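Local coordinates for cadherin-23 (Mus musculus, PDB 5UZ8), which is a calcium-dependent adhesion protein of hearing whose chained cadherin repeats probably form part of the inner-ear link that carries force in mechanotransduction, at residues 110-115 with 142-147; 126-131 with 214-219; 239-244 with 278-283. One frame throughout, in Å; residues are numbered along the deposited sequence.

Contact 1: residues 110-115 with 142-147; sequences NDNNPI and DADSGN. With CA (calcium ion), chain I; CA (calcium ion), chain J; CA (calcium ion), chain K.
Asn112 and Pro114 run past Ala143 and Asp142 with CA atoms 5.9 and 4.5 Å apart, two loops without strand pairing. Together they form part of the calcium-binding linker between successive cadherin repeats: 110-112 ends a DXNDN motif, and 142-144 is the DXD motif of the next repeat. One calcium gathers Asn110 OD1, the carbonyl of Asn112, Asp144 OD2 and both carboxylate oxygens of Asp142; Phe148 and Asp193 complete it. Asp144 bridges ions, since its OD1 binds a second calcium at 2.3 Å, where Asp111 OD1 also sits; Asp111 OD2 binds a third. Asn112 grips both oxygens of the Asp144 carboxylate. Its backbone N reaches the syn lone pair of Asp144 OD2, while its ND2 meets Asp144 OD1 from above the carboxylate plane, at 3.0 Å and almost straight (172°), and donates to a water on the third calcium. The side chain gets there with CG beside its own N (chi1 -70°), 3.8 Å from Ala143 CB. With an alanine here, Asp144 OD1 would probably lose its amide mate and that water its donor. Asp142 OD1 takes Asp144 N in an Asx turn, and another water donates to Asn113 O at 2.7 Å and accepts from Ala143 N.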
loop_
_atom_site.group_PDB
_atom_site.type_symbol
_atom_site.label_atom_id
_atom_site.label_comp_id
_atom_site.label_asym_id
_atom_site.label_seq_id
_atom_site.Cartn_x
_atom_site.Cartn_y
_atom_site.Cartn_z
ATOM N N ASN A 110 -8.213 -19.801 -8.694
ATOM C CA ASN A 110 -7.723 -18.613 -8.053
ATOM C C ASN A 110 -7.151 -18.949 -6.682
ATOM O O ASN A 110 -7.747 -18.630 -5.640
ATOM C CB ASN A 110 -8.812 -17.540 -7.962
ATOM C CG ASN A 110 -8.258 -16.201 -7.517
ATOM O OD1 ASN A 110 -7.081 -15.937 -7.702
ATOM N ND2 ASN A 110 -9.094 -15.358 -6.941
ATOM N N ASP A 111 -5.966 -19.564 -6.699
ATOM C CA ASP A 111 -5.307 -20.025 -5.472
ATOM C C ASP A 111 -4.089 -19.189 -5.041
ATOM O O ASP A 111 -3.398 -19.565 -4.084
ATOM C CB ASP A 111 -4.985 -21.536 -5.535
ATOM C CG ASP A 111 -4.060 -21.937 -6.690
ATOM O OD1 ASP A 111 -3.882 -21.193 -7.685
ATOM O OD2 ASP A 111 -3.560 -23.091 -6.654
ATOM N N ASN A 112 -3.834 -18.073 -5.709
ATOM C CA ASN A 112 -2.775 -17.160 -5.290
ATOM C C ASN A 112 -3.346 -15.771 -4.985
ATOM O O ASN A 112 -4.143 -15.235 -5.765
ATOM C CB ASN A 112 -1.682 -17.055 -6.347
ATOM C CG ASN A 112 -0.876 -18.345 -6.453
ATOM O OD1 ASN A 112 0.096 -18.527 -5.714
ATOM N ND2 ASN A 112 -1.335 -19.271 -7.301
ATOM N N ASN A 113 -2.913 -15.199 -3.872
ATOM C CA ASN A 113 -3.295 -13.840 -3.503
ATOM C C ASN A 113 -2.383 -12.866 -4.216
ATOM O O ASN A 113 -1.203 -13.178 -4.405
ATOM C CB ASN A 113 -3.098 -13.600 -2.006
ATOM C CG ASN A 113 -4.092 -14.365 -1.157
ATOM O OD1 ASN A 113 -4.245 -15.541 -1.321
ATOM N ND2 ASN A 113 -4.769 -13.679 -0.249
ATOM N N PRO A 114 -2.879 -11.633 -4.457
ATOM C CA PRO A 114 -1.920 -10.569 -4.802
ATOM C C PRO A 114 -1.011 -10.312 -3.623
ATOM O O PRO A 114 -1.471 -10.326 -2.466
ATOM C CB PRO A 114 -2.792 -9.349 -5.104
ATOM C CG PRO A 114 -4.179 -9.828 -5.177
ATOM C CD PRO A 114 -4.252 -11.129 -4.380
ATOM N N ILE A 115 0.263 -10.145 -3.897
ATOM C CA ILE A 115 1.306 -9.999 -2.864
ATOM C C ILE A 115 2.066 -8.731 -3.178
ATOM O O ILE A 115 2.591 -8.581 -4.285
ATOM C CB ILE A 115 2.277 -11.183 -2.838
ATOM C CG1 ILE A 115 1.547 -12.474 -2.407
ATOM C CG2 ILE A 115 3.435 -10.918 -1.863
ATOM C CD1 ILE A 115 2.346 -13.748 -2.657
ATOM N N ASP A 142 0.438 -11.140 -8.872
ATOM C CA ASP A 142 -0.459 -12.281 -8.667
ATOM C C ASP A 142 -0.046 -13.411 -9.627
ATOM O O ASP A 142 -0.020 -13.235 -10.839
ATOM C CB ASP A 142 -1.889 -11.864 -8.883
ATOM C CG ASP A 142 -2.898 -12.917 -8.412
ATOM O OD1 ASP A 142 -2.880 -14.055 -8.939
ATOM O OD2 ASP A 142 -3.806 -12.587 -7.608
ATOM N N ALA A 143 0.252 -14.567 -9.054
ATOM C CA ALA A 143 0.768 -15.718 -9.803
ATOM C C ALA A 143 -0.244 -16.533 -10.627
ATOM O O ALA A 143 0.170 -17.395 -11.392
ATOM C CB ALA A 143 1.516 -16.638 -8.833
ATOM N N ASP A 144 -1.543 -16.235 -10.531
ATOM C CA ASP A 144 -2.543 -16.909 -11.353
ATOM C C ASP A 144 -2.531 -16.351 -12.787
ATOM O O ASP A 144 -1.584 -15.649 -13.181
ATOM C CB ASP A 144 -3.923 -16.787 -10.692
ATOM C CG ASP A 144 -3.965 -17.451 -9.328
ATOM O OD1 ASP A 144 -3.536 -18.614 -9.218
ATOM O OD2 ASP A 144 -4.376 -16.790 -8.357
ATOM N N SER A 145 -3.555 -16.687 -13.544
ATOM C CA SER A 145 -3.701 -16.290 -14.925
ATOM C C SER A 145 -5.063 -15.632 -15.178
ATOM O O SER A 145 -6.019 -15.797 -14.422
ATOM C CB SER A 145 -3.487 -17.493 -15.831
ATOM O OG SER A 145 -2.113 -17.936 -15.682
ATOM N N GLY A 146 -5.120 -14.856 -16.245
ATOM C CA GLY A 146 -6.367 -14.255 -16.676
ATOM C C GLY A 146 -6.956 -13.396 -15.568
ATOM O O GLY A 146 -6.231 -12.696 -14.910
ATOM N N ASN A 147 -8.274 -13.441 -15.415
ATOM C CA ASN A 147 -8.972 -12.575 -14.431
ATOM C C ASN A 147 -8.504 -12.801 -12.999
ATOM O O ASN A 147 -8.463 -11.866 -12.206
ATOM C CB ASN A 147 -10.488 -12.725 -14.485
ATOM C CG ASN A 147 -11.192 -11.425 -14.180
ATOM O OD1 ASN A 147 -11.077 -10.494 -14.988
ATOM N ND2 ASN A 147 -11.901 -11.328 -13.049
HETATM CA CA CA I . -5.114 -14.605 -7.750
HETATM CA CA CA J . -3.811 -20.770 -10.012
HETATM CA CA CA K . -1.664 -23.311 -8.032
HETATM O O HOH W 1 -0.337 -21.989 -6.600
HETATM O O HOH W 2 0.703 -14.302 -6.000
HETATM O O HOH W 3 -1.114 -25.142 -6.492
#

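Contact 2: residues 126-131 with 214-219; sequences FEDIAV and LDVNDC. With CA (calcium ion), chain F; CA (calcium ion), chain G; CA (calcium ion), chain E; GSH (glutathione), chain L.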
loop_
_atom_site.group_PDB
_atom_site.type_symbol
_atom_site.label_atom_id
_atom_site.label_comp_id
_atom_site.label_asym_id
_atom_site.label_seq_id
_atom_site.Cartn_x
_atom_site.Cartn_y
_atom_site.Cartn_z
ATOM N N PHE A 126 6.344 17.753 1.269
ATOM C CA PHE A 126 6.109 19.048 1.902
ATOM C C PHE A 126 4.611 19.336 1.943
ATOM O O PHE A 126 3.864 18.947 1.058
ATOM C CB PHE A 126 6.882 20.168 1.207
ATOM C CG PHE A 126 8.365 20.148 1.500
ATOM C CD1 PHE A 126 8.864 20.700 2.676
ATOM C CD2 PHE A 126 9.258 19.559 0.610
ATOM C CE1 PHE A 126 10.227 20.667 2.961
ATOM C CE2 PHE A 126 10.624 19.512 0.891
ATOM C CZ PHE A 126 11.107 20.069 2.058
ATOM N N GLU A 127 4.182 20.000 3.004
ATOM C CA GLU A 127 2.781 20.332 3.206
ATOM C C GLU A 127 2.173 21.193 2.111
ATOM O O GLU A 127 0.938 21.193 1.948
ATOM C CB GLU A 127 2.565 20.965 4.598
ATOM C CG GLU A 127 3.267 22.295 4.831
ATOM C CD GLU A 127 2.872 22.924 6.150
ATOM O OE1 GLU A 127 1.658 22.910 6.461
ATOM O OE2 GLU A 127 3.766 23.365 6.922
ATOM N N ASP A 128 3.006 21.866 1.315
ATOM C CA ASP A 128 2.496 22.662 0.194
ATOM C C ASP A 128 2.455 21.898 -1.142
ATOM O O ASP A 128 2.284 22.495 -2.209
ATOM C CB ASP A 128 3.254 23.993 0.070
ATOM C CG ASP A 128 4.714 23.817 -0.253
ATOM O OD1 ASP A 128 5.200 22.665 -0.259
ATOM O OD2 ASP A 128 5.395 24.849 -0.503
ATOM N N ILE A 129 2.657 20.586 -1.096
ATOM C CA ILE A 129 2.574 19.742 -2.293
ATOM C C ILE A 129 1.255 19.979 -3.045
ATOM O O ILE A 129 0.192 20.067 -2.425
ATOM C CB ILE A 129 2.703 18.259 -1.924
ATOM C CG1 ILE A 129 2.750 17.384 -3.167
ATOM C CG2 ILE A 129 1.579 17.817 -0.979
ATOM C CD1 ILE A 129 3.211 15.975 -2.847
ATOM N N ALA A 130 1.333 20.074 -4.365
ATOM C CA ALA A 130 0.165 20.408 -5.180
ATOM C C ALA A 130 -0.864 19.277 -5.200
ATOM O O ALA A 130 -0.497 18.109 -5.319
ATOM C CB ALA A 130 0.583 20.764 -6.599
ATOM N N VAL A 131 -2.148 19.640 -5.131
ATOM C CA VAL A 131 -3.237 18.665 -5.320
ATOM C C VAL A 131 -3.038 17.981 -6.663
ATOM O O VAL A 131 -2.648 18.620 -7.653
ATOM C CB VAL A 131 -4.619 19.308 -5.223
ATOM C CG1 VAL A 131 -5.733 18.358 -5.643
ATOM C CG2 VAL A 131 -4.844 19.835 -3.811
ATOM N N LEU A 214 6.203 17.237 5.677
ATOM C CA LEU A 214 7.313 18.117 6.068
ATOM C C LEU A 214 6.872 19.575 6.165
ATOM O O LEU A 214 6.050 20.036 5.378
ATOM C CB LEU A 214 8.465 17.975 5.064
ATOM C CG LEU A 214 8.940 16.543 4.856
ATOM C CD1 LEU A 214 10.014 16.493 3.777
ATOM C CD2 LEU A 214 9.439 15.938 6.155
ATOM N N ASP A 215 7.476 20.313 7.101
ATOM C CA ASP A 215 7.064 21.680 7.407
ATOM C C ASP A 215 7.495 22.665 6.328
ATOM O O ASP A 215 8.607 22.568 5.791
ATOM C CB ASP A 215 7.670 22.106 8.729
ATOM C CG ASP A 215 6.999 23.308 9.333
ATOM O OD1 ASP A 215 5.742 23.423 9.281
ATOM O OD2 ASP A 215 7.761 24.141 9.894
ATOM N N VAL A 216 6.612 23.603 6.048
ATOM C CA VAL A 216 6.907 24.849 5.350
ATOM C C VAL A 216 6.625 25.945 6.366
ATOM O O VAL A 216 5.739 25.796 7.237
ATOM C CB VAL A 216 5.959 24.998 4.135
ATOM C CG1 VAL A 216 6.028 26.363 3.478
ATOM C CG2 VAL A 216 6.290 23.896 3.155
ATOM N N ASN A 217 7.398 27.017 6.309
ATOM C CA ASN A 217 7.144 28.117 7.226
ATOM C C ASN A 217 5.923 28.892 6.725
ATOM O O ASN A 217 6.076 29.866 5.993
ATOM C CB ASN A 217 8.344 29.064 7.323
ATOM C CG ASN A 217 8.171 30.069 8.437
ATOM O OD1 ASN A 217 7.603 29.740 9.483
ATOM N ND2 ASN A 217 8.596 31.298 8.212
ATOM N N ASP A 218 4.711 28.454 7.068
ATOM C CA ASP A 218 3.505 29.130 6.581
ATOM C C ASP A 218 2.679 29.761 7.697
ATOM O O ASP A 218 1.593 30.216 7.436
ATOM C CB ASP A 218 2.643 28.224 5.708
ATOM C CG ASP A 218 2.239 26.876 6.389
ATOM O OD1 ASP A 218 2.776 26.451 7.438
ATOM O OD2 ASP A 218 1.351 26.200 5.792
ATOM N N CYS A 219 3.212 29.806 8.907
ATOM C CA CYS A 219 2.509 30.417 10.037
ATOM C C CYS A 219 3.345 31.568 10.620
ATOM O O CYS A 219 4.506 31.398 10.981
ATOM C CB CYS A 219 2.178 29.380 11.080
ATOM S SG CYS A 219 1.205 28.051 10.330
HETATM CA CA CA F . 4.048 24.877 8.651
HETATM CA CA CA G . 0.344 24.658 7.333
HETATM CA CA CA E . 6.569 30.415 11.460
HETATM N N1 GSH L . -5.627 27.497 5.234
HETATM C CA1 GSH L . -4.208 27.502 4.906
HETATM C C1 GSH L . -3.862 26.206 4.212
HETATM O O11 GSH L . -4.768 25.347 4.098
HETATM O O12 GSH L . -2.682 26.043 3.817
HETATM C CB1 GSH L . -3.340 27.675 6.167
HETATM C CG1 GSH L . -3.488 26.506 7.140
HETATM C CD1 GSH L . -2.419 26.551 8.207
HETATM O OE1 GSH L . -1.246 26.295 7.950
HETATM N N2 GSH L . -2.846 26.835 9.433
HETATM C CA2 GSH L . -2.004 26.729 10.606
HETATM C C2 GSH L . -2.607 25.814 11.633
HETATM O O2 GSH L . -2.348 25.995 12.810
HETATM C CB2 GSH L . -1.762 28.126 11.177
HETATM S SG2 GSH L . -0.853 29.094 9.960
HETATM N N3 GSH L . -3.348 24.797 11.174
HETATM C CA3 GSH L . -3.929 23.782 12.033
HETATM C C3 GSH L . -5.444 23.783 11.996
HETATM O O31 GSH L . -6.026 23.005 12.785
HETATM O O32 GSH L . -6.057 24.511 11.171
HETATM O O HOH W 4 -1.050 24.326 5.343
#
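Glu127 and Asp218 hold two calcium ions between them. Their carboxylate planes stand 75° apart, and each splits its oxygens: Glu127 OE2 and Asp218 OD1 bind one ion, Glu127 OE1 and Asp218 OD2 the other. Glu127 CG, between its own N and carbonyl carbon (chi1 64°), starts an extended chain that carries the carboxylate to both. The first ion also takes Asp215 OD1 and Val216 O; the second takes glutathione OE1 and a water donating to O12 of a glutathione carboxylate. Glu180 binds both ions, Asp251 the first and Asp178 the second. This is the calcium linker characteristic of cadherin repeats, with the DXNDN run, here ending in Cys219, leading into the next repeat.

Hydrogen bonds steady the glutamate. Glu127 N donates to Leu214 O at 3.0 Å, in the carbonyl plane, and Glu127 OE2 accepts from Val216 N through its anti lone pair, nearly straight (173°). Arg179 is a further polar partner of Glu127 and Asp215.

Apolar contact gathers round Phe126 and Leu214. Leu214 CD1 lies over the centre of the Phe126 ring, 4.1 Å from the centroid (CH-pi), while Asp215 O approaches the ring edge in its plane. Separately, the Val216 CG2 methyl lies 3.8 Å from CG of the Asp128 carboxylate.

Phe126 and Leu214 form a parallel bridge, the last pairing of edge strand 121-126 with strand 204-214; beyond it 214-219 runs to strand 227-233, while 126-131 turns toward strand 134-141.

Contact 3: residues 239-244 with 278-283; sequences GTSVIT and LVTTQR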
loop_
_atom_site.group_PDB
_atom_site.type_symbol
_atom_site.label_atom_id
_atom_site.label_comp_id
_atom_site.label_asym_id
_atom_site.label_seq_id
_atom_site.Cartn_x
_atom_site.Cartn_y
_atom_site.Cartn_z
ATOM N N GLY A 239 17.414 48.795 33.647
ATOM C CA GLY A 239 17.381 47.359 33.887
ATOM C C GLY A 239 16.149 46.891 34.639
ATOM O O GLY A 239 16.019 45.705 34.906
ATOM N N THR A 240 15.232 47.796 34.969
ATOM C CA THR A 240 14.033 47.426 35.717
ATOM C C THR A 240 13.106 46.605 34.802
ATOM O O THR A 240 12.817 47.005 33.660
ATOM C CB THR A 240 13.318 48.684 36.261
ATOM O OG1 THR A 240 14.173 49.314 37.216
ATOM C CG2 THR A 240 11.999 48.342 36.949
ATOM N N SER A 241 12.661 45.453 35.286
ATOM C CA SER A 241 11.701 44.639 34.523
ATOM C C SER A 241 10.371 45.329 34.341
ATOM O O SER A 241 9.853 45.928 35.282
ATOM C CB SER A 241 11.482 43.320 35.219
ATOM O OG SER A 241 12.666 42.572 35.096
ATOM N N VAL A 242 9.813 45.231 33.143
ATOM C CA VAL A 242 8.533 45.881 32.804
ATOM C C VAL A 242 7.440 44.830 32.602
ATOM O O VAL A 242 6.375 44.862 33.255
ATOM C CB VAL A 242 8.689 46.744 31.546
ATOM C CG1 VAL A 242 7.358 47.344 31.113
ATOM C CG2 VAL A 242 9.736 47.821 31.796
ATOM N N ILE A 243 7.716 43.889 31.700
ATOM C CA ILE A 243 6.747 42.876 31.320
ATOM C C ILE A 243 7.507 41.835 30.512
ATOM O O ILE A 243 8.554 42.168 29.922
ATOM C CB ILE A 243 5.625 43.492 30.438
ATOM C CG1 ILE A 243 4.481 42.498 30.242
ATOM C CG2 ILE A 243 6.156 44.035 29.108
ATOM C CD1 ILE A 243 3.241 43.178 29.671
ATOM N N THR A 244 7.013 40.598 30.517
ATOM C CA THR A 244 7.515 39.567 29.597
ATOM C C THR A 244 6.510 39.301 28.486
ATOM O O THR A 244 5.334 38.968 28.740
ATOM C CB THR A 244 7.827 38.270 30.350
ATOM O OG1 THR A 244 8.866 38.524 31.293
ATOM C CG2 THR A 244 8.269 37.158 29.393
ATOM N N LEU A 278 11.728 39.337 27.749
ATOM C CA LEU A 278 11.659 40.254 28.888
ATOM C C LEU A 278 11.971 41.673 28.428
ATOM O O LEU A 278 13.055 41.929 27.881
ATOM C CB LEU A 278 12.649 39.852 29.978
ATOM C CG LEU A 278 12.756 40.803 31.190
ATOM C CD1 LEU A 278 11.406 40.977 31.870
ATOM C CD2 LEU A 278 13.759 40.272 32.208
ATOM N N VAL A 279 11.037 42.581 28.692
ATOM C CA VAL A 279 11.229 44.012 28.443
ATOM C C VAL A 279 11.748 44.677 29.734
ATOM O O VAL A 279 11.148 44.491 30.808
ATOM C CB VAL A 279 9.912 44.680 28.007
ATOM C CG1 VAL A 279 10.084 46.187 27.811
ATOM C CG2 VAL A 279 9.375 44.037 26.717
ATOM N N THR A 280 12.835 45.446 29.601
ATOM C CA THR A 280 13.398 46.253 30.667
ATOM C C THR A 280 13.543 47.702 30.251
ATOM O O THR A 280 13.524 48.019 29.053
ATOM C CB THR A 280 14.786 45.740 31.076
ATOM O OG1 THR A 280 15.578 45.591 29.893
ATOM C CG2 THR A 280 14.663 44.404 31.809
ATOM N N THR A 281 13.682 48.583 31.245
ATOM C CA THR A 281 13.918 50.003 30.983
ATOM C C THR A 281 15.396 50.173 30.641
ATOM O O THR A 281 16.217 49.371 31.089
ATOM C CB THR A 281 13.595 50.873 32.206
ATOM O OG1 THR A 281 14.403 50.451 33.332
ATOM C CG2 THR A 281 12.090 50.762 32.553
ATOM N N GLN A 282 15.715 51.187 29.825
ATOM C CA GLN A 282 17.128 51.556 29.545
ATOM C C GLN A 282 17.556 52.763 30.396
ATOM O O GLN A 282 18.733 53.143 30.400
ATOM C CB GLN A 282 17.355 51.873 28.048
ATOM C CG GLN A 282 17.385 50.683 27.090
ATOM C CD GLN A 282 17.985 51.027 25.715
ATOM O OE1 GLN A 282 19.043 51.657 25.627
ATOM N NE2 GLN A 282 17.318 50.595 24.637
ATOM N N ARG A 283 16.610 53.365 31.111
ATOM C CA ARG A 283 16.876 54.560 31.912
ATOM C C ARG A 283 15.743 54.780 32.901
ATOM O O ARG A 283 14.643 54.238 32.711
ATOM C CB ARG A 283 16.983 55.789 30.997
ATOM C CG ARG A 283 15.723 56.101 30.172
ATOM C CD ARG A 283 15.921 57.427 29.441
ATOM N NE ARG A 283 14.818 57.756 28.554
ATOM C CZ ARG A 283 13.655 58.284 28.940
ATOM N NH1 ARG A 283 13.387 58.526 30.223
ATOM N NH2 ARG A 283 12.728 58.546 28.019
#
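Val242 and Ile243 both face Val279, a classic beta bulge that interrupts the antiparallel pairing of strands 241-244 and 278-281 (161° between their directions). Val279 serves both: its O accepts from Val242 N and its N-H gives to Ile243 O, 2.8 Å from Val279 N and nearly in line with that carbonyl. Past the bulge, Thr281 N bonds to Thr240 O, and Gly239 N reaches Thr281 O from above the carbonyl plane. Thr281 adds a side-chain grip: its OG1, between its own N and carbonyl carbon (chi1 58°), accepts Thr240 N at 3.2 Å, a bent bond of 141°. Thr240 OG1 itself turns to Pro237 O.

Ile243 CG2 lies alongside Val279, 4.0 Å from its CB, and the Val242 and Thr281 side chains cross at a slant, CG2 of Val242 3.8 Å from CG2 of Thr281; strand 227-233 meets Val242 and Thr281, and Val272 meets Val279. On the face carrying Ser241, Thr244, Leu278 and Thr280, Leu278 CD1 sits 3.6 Å from Thr244 OG1 and 3.8 Å from Ser241 OG.

No charged group takes part: backbone bonds, one threonine hydroxyl and methyl packing join the strands, so the contact is structural work of the repeat's sandwich.

In the fold
Contacts 1 and 2 are successive versions of one device, the calcium linker at either end of the middle repeat, their centres about 40 Å apart. Their segments alternate along the chain, and the middle repeat lies between the two sites. In both, acidic loops, with amides more prominent in contact 1, are drawn together by metal ions, contact 1 partly buried and contact 2 at the surface with glutathione beside it. Contact 3 follows in series, its centre about 38 Å from that of contact 2, and belongs to the body of the last repeat. There, neutral strand pairing replaces metal binding, also near the surface but with Val279 and Thr281 buried.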